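Hypothetical protein (Ruminococcus gnavus, PDB 4QAN) is of unknown function but has a cystatin-like fold, is a divergent member of the NTF2-like superfamily and binds magnesium. Local coordinates at residues A[130-135]-A[141-146]; A[157-162]-A[168-173]; A[62-67]-A[175-180]; A[29-34]-A[118-123]; A[54-59]-A[92-97]. One frame throughout, in Å; residues are numbered along the deposited sequence.

From the N terminus, helix 27-39 opens the first loop, which interaction 4 closes on strand 116-122. Nested inside that loop, interaction 5 joins helices 52-58 and 87-108. Helix 61-67 also starts within it, but its partner, the turn after strand 167-172, lies beyond, so interaction 3 crosses both interactions 4 and 5. Two short-range contacts sit in series inside the loop of interaction 3: interaction 1 lays helix 126-135 against the start of strand 140-150, and interaction 2 pairs strands 153-164 and 167-172. Interactions 1, 2 and 4 all reach one antiparallel sheet, whereas interactions 3 and 5 meet at Tyr179, among the helices beside it.

Interaction 1 of 5, residues A[130-135]-A[141-146]; sequences EQLAEC and VSELEI
Val141, at the start of the strand, packs against Ala133 and Leu132 on the helix. Its CB lies 4.0 Å from Ala133 CB, and from there the two methyls part. CG2, anti to Val141's own carbonyl carbon, presses on the helix backbone, 3.3 Å from Ala133 CA, and also meets the methyl of Ala133, with 3.6 Å between Val141 CG2 and Ala133 CB. CG1, anti to the backbone N (chi1 164°), turns to the neighbouring residue and stands 4.0 Å from Leu132 CB. An alanine at Val141 would lose both methyls and is likely to leave a gap over the helix backbone at Ala133 and beside Leu132 CB. Farther along the strand the extended side chain of Glu143 crosses Leu132 at about a right angle, with its CD 3.9 Å from Leu132 CD1. Its OE2 has a long, weak ion pair with Lys123. Leu132 also touches Leu177, in the loop after strand 167-172. The axes of 130-135 and 141-146 lie at 126° to each other, and no hydrogen bond joins the two segments. The contact therefore rests on shape and burial of methyl groups, and the charge of Glu143 is answered, weakly, by Lys123.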
# COMPACT_ATOMS: atom_id res chain seq x y z
N GLU A 130 11.96 20.82 7.73
CA GLU A 130 11.28 20.76 9.05
C GLU A 130 9.80 20.40 8.90
O GLU A 130 9.25 19.61 9.68
CB GLU A 130 11.42 22.10 9.79
N GLN A 131 9.18 20.98 7.87
CA GLN A 131 7.78 20.78 7.53
C GLN A 131 7.47 19.32 7.16
O GLN A 131 6.53 18.72 7.69
CB GLN A 131 7.45 21.70 6.36
CG GLN A 131 6.01 21.74 5.91
CD GLN A 131 5.82 22.72 4.77
OE1 GLN A 131 6.32 22.51 3.67
NE2 GLN A 131 5.10 23.81 5.04
N LEU A 132 8.26 18.75 6.26
CA LEU A 132 8.14 17.35 5.88
C LEU A 132 8.47 16.43 7.05
O LEU A 132 7.82 15.41 7.23
CB LEU A 132 9.08 17.03 4.73
CG LEU A 132 8.77 17.73 3.41
CD1 LEU A 132 9.99 17.74 2.52
CD2 LEU A 132 7.61 17.04 2.72
N ALA A 133 9.48 16.79 7.84
CA ALA A 133 9.85 15.99 9.03
C ALA A 133 8.71 15.95 10.04
O ALA A 133 8.54 14.97 10.75
CB ALA A 133 11.11 16.54 9.67
N GLU A 134 7.94 17.03 10.09
CA GLU A 134 6.77 17.11 10.95
C GLU A 134 5.63 16.24 10.41
O GLU A 134 4.96 15.55 11.17
CB GLU A 134 6.34 18.57 11.08
CG GLU A 134 5.56 18.90 12.33
CD GLU A 134 5.05 20.33 12.34
OE1 GLU A 134 5.62 21.17 11.61
OE2 GLU A 134 4.08 20.61 13.08
N CYS A 135 5.41 16.28 9.09
CA CYS A 135 4.49 15.36 8.41
C CYS A 135 4.80 13.89 8.74
O CYS A 135 3.91 13.09 9.03
CB CYS A 135 4.57 15.54 6.88
SG CYS A 135 3.77 17.02 6.19
N VAL A 141 14.47 15.16 8.09
CA VAL A 141 14.24 14.95 6.66
C VAL A 141 15.35 15.66 5.91
O VAL A 141 15.71 16.79 6.23
CB VAL A 141 12.87 15.50 6.20
CG1 VAL A 141 12.79 15.63 4.69
CG2 VAL A 141 11.75 14.59 6.69
N SER A 142 15.91 14.99 4.91
CA SER A 142 16.95 15.59 4.07
C SER A 142 16.59 15.42 2.60
O SER A 142 16.51 14.30 2.11
CB SER A 142 18.30 14.96 4.37
OG SER A 142 19.24 15.38 3.41
N GLU A 143 16.36 16.54 1.92
CA GLU A 143 16.04 16.54 0.49
C GLU A 143 17.33 16.63 -0.30
O GLU A 143 18.05 17.62 -0.20
CB GLU A 143 15.12 17.70 0.13
CG GLU A 143 13.64 17.42 0.35
CD GLU A 143 12.77 18.59 -0.08
OE1 GLU A 143 12.98 19.70 0.45
OE2 GLU A 143 11.88 18.40 -0.95
N LEU A 144 17.62 15.59 -1.08
CA LEU A 144 18.87 15.51 -1.82
C LEU A 144 18.65 15.61 -3.31
O LEU A 144 17.69 15.05 -3.84
CB LEU A 144 19.62 14.21 -1.50
CG LEU A 144 20.10 14.09 -0.05
CD1 LEU A 144 19.12 13.26 0.77
CD2 LEU A 144 21.49 13.49 0.04
N GLU A 145 19.55 16.34 -3.96
CA GLU A 145 19.64 16.38 -5.40
C GLU A 145 20.76 15.43 -5.80
O GLU A 145 21.86 15.51 -5.25
CB GLU A 145 20.00 17.79 -5.88
CG GLU A 145 19.04 18.88 -5.45
CD GLU A 145 19.46 20.24 -5.96
OE1 GLU A 145 20.64 20.41 -6.33
OE2 GLU A 145 18.61 21.16 -5.99
N ILE A 146 20.49 14.55 -6.75
CA ILE A 146 21.44 13.52 -7.13
C ILE A 146 21.76 13.64 -8.62
O ILE A 146 20.86 13.62 -9.45
CB ILE A 146 20.89 12.12 -6.81
CG1 ILE A 146 20.49 12.03 -5.34
CG2 ILE A 146 21.89 11.02 -7.15
CD1 ILE A 146 19.49 10.93 -5.06

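Interaction 2 of 5, residues A[157-162]-A[168-173]; sequences LGFTAV and WKIHSL
The ring of Phe159 has Leu173 CG over one face, 4.2 Å above the plane and offset toward the rim, while its CE1 lies 4.0 Å from Leu173 CB. Ile170 CD1 approaches the same ring obliquely. At the other end of the pair, the indole of Trp168 has the backbone carbonyl of Ala161 at its edge, and its CE3 packs 4.0 Å from Ala161 CB. The imidazole of His171 is met obliquely by the CG2 methyl of Thr160, and its ND1 makes a weak hydrogen bond to Thr55. Val162 CG1, placed between its backbone N and carbonyl carbon (chi1 67°), rests on His171 CB at 4.0 Å.

Backbone bonds fix these groups in register. Val162 and Lys169 form a hydrogen-bonded pair, with Val162 N 2.7 Å from Lys169 O in a nearly straight bond (172° at the hydrogen). Ala161 and Ile170 follow as a non-hydrogen-bonded pair. Thr160 O then accepts twice, from His171 N at 2.7 Å and from Ser172 N, the latter in the carbonyl plane on a lone pair. Thr160 N returns a bond to Ser172 O. A water bridges Gly158 N and Leu173 O where the direct pairing ends. Thr160 OG1 is taken by Gly176 O, and Lys169 NZ by a salt bridge to Glu54. Two residues, His171 and Ser172, facing the single Thr160 make a classic beta bulge in an antiparallel hairpin, part of the antiparallel sheet of this cystatin-like domain.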
# COMPACT_ATOMS: atom_id res chain seq x y z
N LEU A 157 18.30 13.72 -10.05
CA LEU A 157 17.19 13.08 -9.35
C LEU A 157 16.98 13.78 -8.03
O LEU A 157 17.90 14.41 -7.51
CB LEU A 157 17.47 11.60 -9.12
CG LEU A 157 18.08 10.80 -10.28
CD1 LEU A 157 18.70 9.51 -9.77
CD2 LEU A 157 17.03 10.51 -11.33
N GLY A 158 15.77 13.69 -7.49
CA GLY A 158 15.48 14.24 -6.17
C GLY A 158 14.93 13.16 -5.26
O GLY A 158 13.84 12.66 -5.50
N PHE A 159 15.69 12.78 -4.24
CA PHE A 159 15.19 11.85 -3.22
C PHE A 159 14.90 12.59 -1.91
O PHE A 159 15.66 13.49 -1.50
CB PHE A 159 16.20 10.72 -2.92
CG PHE A 159 16.48 9.78 -4.07
CD1 PHE A 159 15.78 9.84 -5.28
CD2 PHE A 159 17.44 8.78 -3.92
CE1 PHE A 159 16.05 8.96 -6.31
CE2 PHE A 159 17.72 7.90 -4.96
CZ PHE A 159 17.03 7.99 -6.15
N THR A 160 13.81 12.19 -1.26
CA THR A 160 13.53 12.59 0.11
C THR A 160 13.96 11.47 1.06
O THR A 160 13.34 10.40 1.11
CB THR A 160 12.04 12.92 0.32
OG1 THR A 160 11.62 13.89 -0.64
CG2 THR A 160 11.80 13.44 1.73
N ALA A 161 15.04 11.72 1.80
CA ALA A 161 15.57 10.78 2.78
C ALA A 161 15.07 11.15 4.15
O ALA A 161 14.93 12.33 4.47
CB ALA A 161 17.09 10.82 2.76
N VAL A 162 14.80 10.15 4.97
CA VAL A 162 14.22 10.38 6.29
C VAL A 162 14.99 9.63 7.37
O VAL A 162 15.53 8.56 7.11
CB VAL A 162 12.70 10.04 6.30
CG1 VAL A 162 12.45 8.55 6.12
CG2 VAL A 162 12.05 10.55 7.58
N TRP A 168 18.74 6.07 8.70
CA TRP A 168 18.19 6.69 7.50
C TRP A 168 17.53 5.71 6.55
O TRP A 168 17.93 4.55 6.44
CB TRP A 168 19.28 7.45 6.75
CG TRP A 168 19.74 8.66 7.50
CD1 TRP A 168 20.74 8.74 8.42
CD2 TRP A 168 19.19 9.97 7.39
NE1 TRP A 168 20.86 10.02 8.88
CE2 TRP A 168 19.91 10.80 8.27
CE3 TRP A 168 18.16 10.53 6.62
CZ2 TRP A 168 19.64 12.16 8.41
CZ3 TRP A 168 17.89 11.88 6.76
CH2 TRP A 168 18.63 12.68 7.65
N LYS A 169 16.48 6.19 5.88
CA LYS A 169 15.89 5.49 4.76
C LYS A 169 15.34 6.48 3.75
O LYS A 169 15.16 7.66 4.04
CB LYS A 169 14.81 4.52 5.23
CG LYS A 169 15.37 3.27 5.91
CD LYS A 169 14.50 2.07 5.67
CE LYS A 169 15.03 0.86 6.40
NZ LYS A 169 13.98 -0.20 6.41
N ILE A 170 15.09 6.00 2.54
CA ILE A 170 14.50 6.84 1.52
C ILE A 170 12.99 6.85 1.70
O ILE A 170 12.37 5.81 1.60
CB ILE A 170 14.80 6.32 0.11
CG1 ILE A 170 16.31 6.26 -0.12
CG2 ILE A 170 14.09 7.17 -0.94
CD1 ILE A 170 17.05 7.55 0.17
N HIS A 171 12.41 8.02 1.97
CA HIS A 171 10.96 8.18 2.02
C HIS A 171 10.36 8.26 0.62
O HIS A 171 9.24 7.77 0.38
CB HIS A 171 10.56 9.45 2.77
CG HIS A 171 9.09 9.71 2.74
ND1 HIS A 171 8.18 8.89 3.36
CD2 HIS A 171 8.37 10.67 2.12
CE1 HIS A 171 6.96 9.33 3.14
NE2 HIS A 171 7.04 10.42 2.39
N SER A 172 11.07 8.91 -0.29
CA SER A 172 10.61 9.02 -1.67
C SER A 172 11.77 9.12 -2.64
O SER A 172 12.79 9.73 -2.33
CB SER A 172 9.70 10.24 -1.82
OG SER A 172 9.07 10.25 -3.09
N LEU A 173 11.60 8.49 -3.79
CA LEU A 173 12.58 8.52 -4.88
C LEU A 173 12.35 9.72 -5.80
O LEU A 173 13.03 9.88 -6.81
CB LEU A 173 12.49 7.23 -5.71
CG LEU A 173 13.26 6.03 -5.17
CD1 LEU A 173 12.56 5.38 -3.98
CD2 LEU A 173 13.47 5.02 -6.30
O HOH W 1 14.06 11.81 -8.18

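Interaction 3 of 5, residues A[62-67]-A[175-180]; sequences VKTAEE and EGLLYE
Glu67 has CG anti to its backbone N (chi1 168°), which lays CG against Leu177, and the bend at chi2 (67°) brings its carboxylate up to that of Glu180. Leu177 has CG anti to its carbonyl carbon, and its CD1 methyl fits between two helix residues, 3.7 Å from Glu67 CG and 4.0 Å from Thr64 CG2. The two carboxylates, their planes 52° apart, come within 3.3 Å at Glu67 OE2 and Glu180 OE2. Both oxygens are acceptors and do not bond to each other; Arg128 bridges them with NH2, which forms a salt bridge to each. Glu180 OE2 also takes the N-H of Leu177 at 3.1 Å, nearly straight but from above the carboxylate plane. That bond crosses the type I turn from Leu177 to Glu180, whose own backbone bond runs from Glu180 N to Leu177 O. A glutamine in place of Glu180 removes one of the two negative charges on Arg128 NH2 and would probably leave that arginine with Glu67 alone, loosening the tie between helix and turn. The shared arginine probably offsets the closeness of the two like charges, and the neighbouring apolar contacts seat helix 61-67 on the loop before strand 187-188.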
# COMPACT_ATOMS: atom_id res chain seq x y z
N VAL A 62 -2.66 14.36 10.57
CA VAL A 62 -3.10 15.75 10.46
C VAL A 62 -2.16 16.57 9.59
O VAL A 62 -2.59 17.23 8.64
CB VAL A 62 -3.25 16.42 11.85
CG1 VAL A 62 -3.33 17.94 11.72
CG2 VAL A 62 -4.49 15.90 12.56
N LYS A 63 -0.87 16.55 9.93
CA LYS A 63 0.11 17.36 9.20
C LYS A 63 0.21 16.96 7.73
O LYS A 63 0.24 17.82 6.85
CB LYS A 63 1.49 17.27 9.86
CG LYS A 63 1.55 17.86 11.27
CD LYS A 63 1.38 19.38 11.27
CE LYS A 63 0.80 19.87 12.59
NZ LYS A 63 0.17 21.22 12.47
N THR A 64 0.25 15.66 7.47
CA THR A 64 0.34 15.15 6.12
C THR A 64 -0.88 15.58 5.30
O THR A 64 -0.75 15.96 4.13
CB THR A 64 0.49 13.62 6.11
OG1 THR A 64 1.70 13.26 6.79
CG2 THR A 64 0.54 13.08 4.72
N ALA A 65 -2.06 15.55 5.91
CA ALA A 65 -3.27 15.97 5.21
C ALA A 65 -3.24 17.46 4.84
O ALA A 65 -3.72 17.86 3.78
CB ALA A 65 -4.50 15.65 6.04
N GLU A 66 -2.67 18.27 5.73
CA GLU A 66 -2.53 19.70 5.47
C GLU A 66 -1.58 19.97 4.29
O GLU A 66 -1.82 20.86 3.49
CB GLU A 66 -2.09 20.42 6.75
CG GLU A 66 -3.19 20.42 7.81
CD GLU A 66 -2.79 21.04 9.14
OE1 GLU A 66 -1.61 20.95 9.52
OE2 GLU A 66 -3.67 21.61 9.82
N GLU A 67 -0.52 19.17 4.18
CA GLU A 67 0.39 19.24 3.04
C GLU A 67 -0.22 18.75 1.70
O GLU A 67 0.22 19.19 0.63
CB GLU A 67 1.66 18.44 3.38
CG GLU A 67 2.62 18.15 2.23
CD GLU A 67 3.30 19.39 1.65
OE1 GLU A 67 3.22 20.48 2.26
OE2 GLU A 67 3.96 19.24 0.59
N GLU A 175 11.04 14.06 -5.40
CA GLU A 175 10.96 15.21 -4.50
C GLU A 175 9.65 15.24 -3.72
O GLU A 175 8.61 14.90 -4.25
CB GLU A 175 11.05 16.48 -5.34
CG GLU A 175 11.64 17.68 -4.64
CD GLU A 175 11.86 18.81 -5.63
OE1 GLU A 175 10.87 19.25 -6.25
OE2 GLU A 175 13.03 19.25 -5.79
N GLY A 176 9.71 15.65 -2.46
CA GLY A 176 8.52 15.80 -1.63
C GLY A 176 8.09 14.50 -0.97
O GLY A 176 8.91 13.61 -0.71
N LEU A 177 6.79 14.40 -0.70
CA LEU A 177 6.22 13.23 -0.06
C LEU A 177 5.92 12.16 -1.09
O LEU A 177 5.55 12.46 -2.23
CB LEU A 177 4.91 13.59 0.66
CG LEU A 177 4.95 14.49 1.89
CD1 LEU A 177 3.55 14.59 2.49
CD2 LEU A 177 5.93 13.99 2.95
N LEU A 178 6.06 10.91 -0.66
CA LEU A 178 5.69 9.74 -1.46
C LEU A 178 4.31 9.88 -2.14
O LEU A 178 4.13 9.42 -3.26
CB LEU A 178 5.69 8.49 -0.58
CG LEU A 178 5.39 7.15 -1.25
CD1 LEU A 178 6.42 6.83 -2.32
CD2 LEU A 178 5.32 6.04 -0.20
N TYR A 179 3.35 10.52 -1.48
CA TYR A 179 1.99 10.51 -2.01
C TYR A 179 1.67 11.68 -2.92
O TYR A 179 0.54 11.79 -3.41
CB TYR A 179 0.97 10.44 -0.87
CG TYR A 179 1.43 9.58 0.28
CD1 TYR A 179 1.52 8.21 0.17
CD2 TYR A 179 1.81 10.16 1.48
CE1 TYR A 179 1.97 7.43 1.22
CE2 TYR A 179 2.26 9.41 2.53
CZ TYR A 179 2.34 8.05 2.40
OH TYR A 179 2.80 7.34 3.48
N GLU A 180 2.63 12.57 -3.17
CA GLU A 180 2.37 13.68 -4.08
C GLU A 180 2.28 13.17 -5.51
O GLU A 180 2.93 12.19 -5.87
CB GLU A 180 3.44 14.75 -3.96
CG GLU A 180 3.40 15.50 -2.65
CD GLU A 180 4.46 16.57 -2.56
OE1 GLU A 180 4.75 17.20 -3.61
OE2 GLU A 180 4.99 16.80 -1.45

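Interaction 4 of 5, residues A[29-34]-A[118-123]; sequences EAVLYM and LEIAEK
Ile120 points its CD1 methyl from the strand into the notch between Val31 and Leu32 on the helix. The tight part of the contact is this single methyl. It lies 3.6 Å from Leu32 CD2, with Leu32 CG also near at 3.9 Å from Ile120 CD1, and it meets Val31 tip to tip, Ile120 CD1 standing 3.8 Å from Val31 CG1. The side chain of Leu32 crosses that of Ile120 obliquely. Ile120 gets there by an extended run: CG1 is anti to its carbonyl carbon (chi1 -66°) and chi2 is 169°, so that CD1 becomes the farthest atom from the strand. Val31 answers with CG1 anti to its own backbone N, the branch that meets Ile120.

Elsewhere the two segments stand well apart. The nearest CA atoms, those of Val31 and Ile120, are 8.3 Å from each other, and the flanking strand residues Glu119 and Ala121 turn to the more open side. Farther along, Glu122 is exposed to solvent. Around the buried methyl, Ile146 and Phe159 also pack on Val31, and Leu144 on Ile120, so helix 27-39 lies over the sheet face that carries Ile120, Leu144, Ile146 and Phe159. With no hydrogen bond or charge pair between the segments, the contact is a purely apolar one, governed by the fit of three branched side chains.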
# COMPACT_ATOMS: atom_id res chain seq x y z
N GLU A 29 24.65 7.14 2.43
CA GLU A 29 24.69 5.68 2.28
C GLU A 29 23.35 5.18 1.78
O GLU A 29 23.30 4.41 0.82
CB GLU A 29 24.97 4.99 3.61
CG GLU A 29 26.29 5.35 4.27
CD GLU A 29 26.35 4.84 5.70
OE1 GLU A 29 25.39 4.13 6.12
OE2 GLU A 29 27.33 5.16 6.42
N ALA A 30 22.29 5.62 2.44
CA ALA A 30 20.92 5.26 2.06
C ALA A 30 20.61 5.63 0.60
O ALA A 30 19.95 4.87 -0.11
CB ALA A 30 19.93 5.94 3.00
N VAL A 31 21.10 6.79 0.16
CA VAL A 31 20.90 7.24 -1.21
C VAL A 31 21.62 6.33 -2.19
O VAL A 31 21.04 5.92 -3.20
CB VAL A 31 21.41 8.68 -1.41
CG1 VAL A 31 21.41 9.07 -2.89
CG2 VAL A 31 20.57 9.66 -0.60
N LEU A 32 22.88 6.01 -1.88
CA LEU A 32 23.69 5.16 -2.74
C LEU A 32 23.13 3.76 -2.81
O LEU A 32 22.98 3.20 -3.90
CB LEU A 32 25.14 5.11 -2.24
CG LEU A 32 25.96 6.39 -2.39
CD1 LEU A 32 27.34 6.24 -1.75
CD2 LEU A 32 26.09 6.78 -3.86
N TYR A 33 22.81 3.19 -1.65
CA TYR A 33 22.15 1.89 -1.57
C TYR A 33 21.00 1.87 -2.56
O TYR A 33 20.85 0.93 -3.33
CB TYR A 33 21.65 1.64 -0.14
CG TYR A 33 20.83 0.36 0.03
CD1 TYR A 33 19.44 0.37 -0.02
CD2 TYR A 33 21.46 -0.87 0.27
CE1 TYR A 33 18.71 -0.80 0.14
CE2 TYR A 33 20.72 -2.05 0.43
CZ TYR A 33 19.35 -2.00 0.36
OH TYR A 33 18.63 -3.18 0.52
N MSE A 34 20.19 2.92 -2.55
CA MSE A 34 19.03 2.97 -3.45
C MSE A 34 19.49 3.09 -4.87
O MSE A 34 18.92 2.47 -5.76
CB MSE A 34 18.09 4.10 -3.03
CG MSE A 34 16.82 4.18 -3.85
SE MSE A 34 15.74 2.56 -3.57
CE MSE A 34 15.19 2.86 -1.70
N LEU A 118 27.70 11.03 -10.00
CA LEU A 118 28.59 12.18 -10.16
C LEU A 118 28.66 13.01 -8.88
O LEU A 118 29.74 13.40 -8.44
CB LEU A 118 28.11 13.07 -11.31
CG LEU A 118 27.85 12.36 -12.63
CD1 LEU A 118 27.32 13.35 -13.66
CD2 LEU A 118 29.10 11.65 -13.16
N GLU A 119 27.50 13.27 -8.29
CA GLU A 119 27.41 14.02 -7.05
C GLU A 119 26.08 13.78 -6.35
O GLU A 119 25.07 13.50 -6.98
CB GLU A 119 27.58 15.51 -7.34
CG GLU A 119 27.32 16.43 -6.15
CD GLU A 119 27.78 17.85 -6.40
OE1 GLU A 119 28.11 18.19 -7.55
OE2 GLU A 119 27.80 18.64 -5.42
N ILE A 120 26.12 13.89 -5.02
CA ILE A 120 24.93 13.89 -4.20
C ILE A 120 24.99 15.18 -3.39
O ILE A 120 25.91 15.36 -2.60
CB ILE A 120 24.91 12.68 -3.24
CG1 ILE A 120 24.77 11.38 -4.04
CG2 ILE A 120 23.76 12.78 -2.24
CD1 ILE A 120 25.00 10.13 -3.21
N ALA A 121 24.03 16.07 -3.60
CA ALA A 121 24.03 17.38 -2.94
C ALA A 121 22.83 17.55 -2.02
O ALA A 121 21.73 17.14 -2.38
CB ALA A 121 24.06 18.49 -3.98
N GLU A 122 23.04 18.15 -0.85
CA GLU A 122 21.96 18.42 0.10
C GLU A 122 21.24 19.71 -0.26
O GLU A 122 21.81 20.77 -0.13
CB GLU A 122 22.49 18.52 1.53
CG GLU A 122 22.86 17.18 2.17
CD GLU A 122 23.10 17.27 3.67
OE1 GLU A 122 22.36 18.00 4.37
OE2 GLU A 122 24.04 16.60 4.15
N LYS A 123 19.98 19.60 -0.70
CA LYS A 123 19.20 20.79 -1.07
C LYS A 123 19.07 21.76 0.11
O LYS A 123 19.00 21.33 1.26
CB LYS A 123 17.81 20.37 -1.58
CG LYS A 123 17.33 21.18 -2.77
CD LYS A 123 16.00 20.66 -3.30
CE LYS A 123 14.84 21.16 -2.45
NZ LYS A 123 13.53 20.69 -2.97

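Interaction 5 of 5, residues A[54-59]-A[92-97]; sequences ETALQI and AEMTKA
Helices 52-58 and 87-108 pack beside the antiparallel sheet of this cystatin-like protein, and here they meet through one long side chain, the selenomethionine Met94, set against Thr55 and Ala56.

The apolar contacts carry the meeting. Met94 leaves its helix with CG anti to its carbonyl carbon and stays extended through chi2, then bends at chi3 (82°), which turns the CE methyl toward Thr55 while SE remains beside Ala56. SE lies 4.0 Å from Ala56 CB and 3.9 Å from Ala56 N, so selenium rests on both the methyl and the backbone of that residue. CE sits beside the threonine, 3.6 Å from Thr55 CB, and the two side chains cross at a slant. Tyr179, from the loop after strand 167-172, packs on both Met94 and Thr55, and Leu178 touches Met94 as well.

Polar bonds run within each helix or to residues outside the pair, and none joins the two segments. Thr55 directs OG1 to Ala51 O one turn back. Its backbone O accepts from both Gln58 N and Ile59 N as the helix ends. On the far helix, Glu93 makes a salt bridge to Lys268, and Lys96 one to Glu100.

Thr55 thus gives its hydroxyl to the polar side and its methyl to the selenomethionine. The closest approach is also a tight one: Thr55 CG2 stands 3.5 Å from Met94 CE.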
# COMPACT_ATOMS: atom_id res chain seq x y z
N GLU A 54 8.65 2.36 8.97
CA GLU A 54 8.88 3.54 9.80
C GLU A 54 7.82 4.59 9.48
O GLU A 54 7.15 5.08 10.39
CB GLU A 54 10.30 4.10 9.60
CG GLU A 54 11.43 3.10 9.86
CD GLU A 54 11.81 2.26 8.64
OE1 GLU A 54 11.02 2.22 7.66
OE2 GLU A 54 12.91 1.66 8.65
N THR A 55 7.62 4.89 8.21
CA THR A 55 6.55 5.81 7.81
C THR A 55 5.19 5.27 8.25
O THR A 55 4.39 6.00 8.85
CB THR A 55 6.54 6.05 6.29
OG1 THR A 55 7.79 6.60 5.88
CG2 THR A 55 5.41 6.99 5.87
N ALA A 56 4.92 4.00 7.98
CA ALA A 56 3.61 3.42 8.31
C ALA A 56 3.26 3.55 9.81
O ALA A 56 2.12 3.84 10.15
CB ALA A 56 3.55 1.96 7.87
N LEU A 57 4.23 3.36 10.68
CA LEU A 57 4.00 3.46 12.13
C LEU A 57 4.08 4.88 12.72
O LEU A 57 3.53 5.12 13.80
CB LEU A 57 4.99 2.55 12.87
CG LEU A 57 4.85 1.05 12.54
CD1 LEU A 57 6.09 0.29 13.01
CD2 LEU A 57 3.58 0.48 13.14
N GLN A 58 4.69 5.83 12.00
CA GLN A 58 5.01 7.16 12.54
C GLN A 58 4.30 8.35 11.88
O GLN A 58 4.15 9.40 12.50
CB GLN A 58 6.52 7.41 12.44
CG GLN A 58 7.39 6.35 13.10
CD GLN A 58 7.24 6.38 14.60
OE1 GLN A 58 7.73 7.30 15.25
NE2 GLN A 58 6.56 5.38 15.15
N ILE A 59 3.89 8.19 10.62
CA ILE A 59 3.35 9.32 9.87
C ILE A 59 2.27 10.10 10.63
O ILE A 59 1.39 9.52 11.24
CB ILE A 59 2.83 8.90 8.47
CG1 ILE A 59 2.57 10.15 7.62
CG2 ILE A 59 1.58 8.05 8.58
CD1 ILE A 59 2.61 9.89 6.13
N ALA A 92 1.13 -2.75 2.50
CA ALA A 92 0.89 -3.21 1.14
C ALA A 92 0.69 -2.07 0.16
O ALA A 92 1.21 -2.13 -0.95
CB ALA A 92 -0.28 -4.17 1.10
N GLU A 93 -0.05 -1.03 0.54
CA GLU A 93 -0.21 0.09 -0.37
C GLU A 93 1.10 0.83 -0.56
O GLU A 93 1.44 1.20 -1.67
CB GLU A 93 -1.30 1.05 0.08
CG GLU A 93 -2.70 0.51 -0.12
CD GLU A 93 -3.71 1.63 -0.26
OE1 GLU A 93 -3.66 2.31 -1.30
OE2 GLU A 93 -4.54 1.83 0.66
N MSE A 94 1.84 1.04 0.52
CA MSE A 94 3.10 1.76 0.44
C MSE A 94 4.06 1.03 -0.45
O MSE A 94 4.68 1.63 -1.32
CB MSE A 94 3.69 1.95 1.82
CG MSE A 94 2.92 3.02 2.59
SE MSE A 94 3.93 3.44 4.22
CE MSE A 94 5.16 4.67 3.29
N THR A 95 4.14 -0.28 -0.27
CA THR A 95 4.97 -1.15 -1.09
C THR A 95 4.64 -1.00 -2.59
O THR A 95 5.53 -0.81 -3.41
CB THR A 95 4.86 -2.62 -0.62
OG1 THR A 95 5.20 -2.69 0.77
CG2 THR A 95 5.81 -3.54 -1.37
N LYS A 96 3.36 -1.01 -2.94
CA LYS A 96 2.97 -0.73 -4.33
C LYS A 96 3.46 0.64 -4.82
O LYS A 96 4.00 0.75 -5.92
CB LYS A 96 1.46 -0.83 -4.49
CG LYS A 96 0.91 -0.41 -5.85
CD LYS A 96 -0.59 -0.28 -5.72
CE LYS A 96 -1.29 -0.32 -7.06
NZ LYS A 96 -1.12 0.95 -7.81
N ALA A 97 3.29 1.67 -3.99
CA ALA A 97 3.69 3.02 -4.37
C ALA A 97 5.18 3.08 -4.63
O ALA A 97 5.60 3.70 -5.61
CB ALA A 97 3.28 4.04 -3.30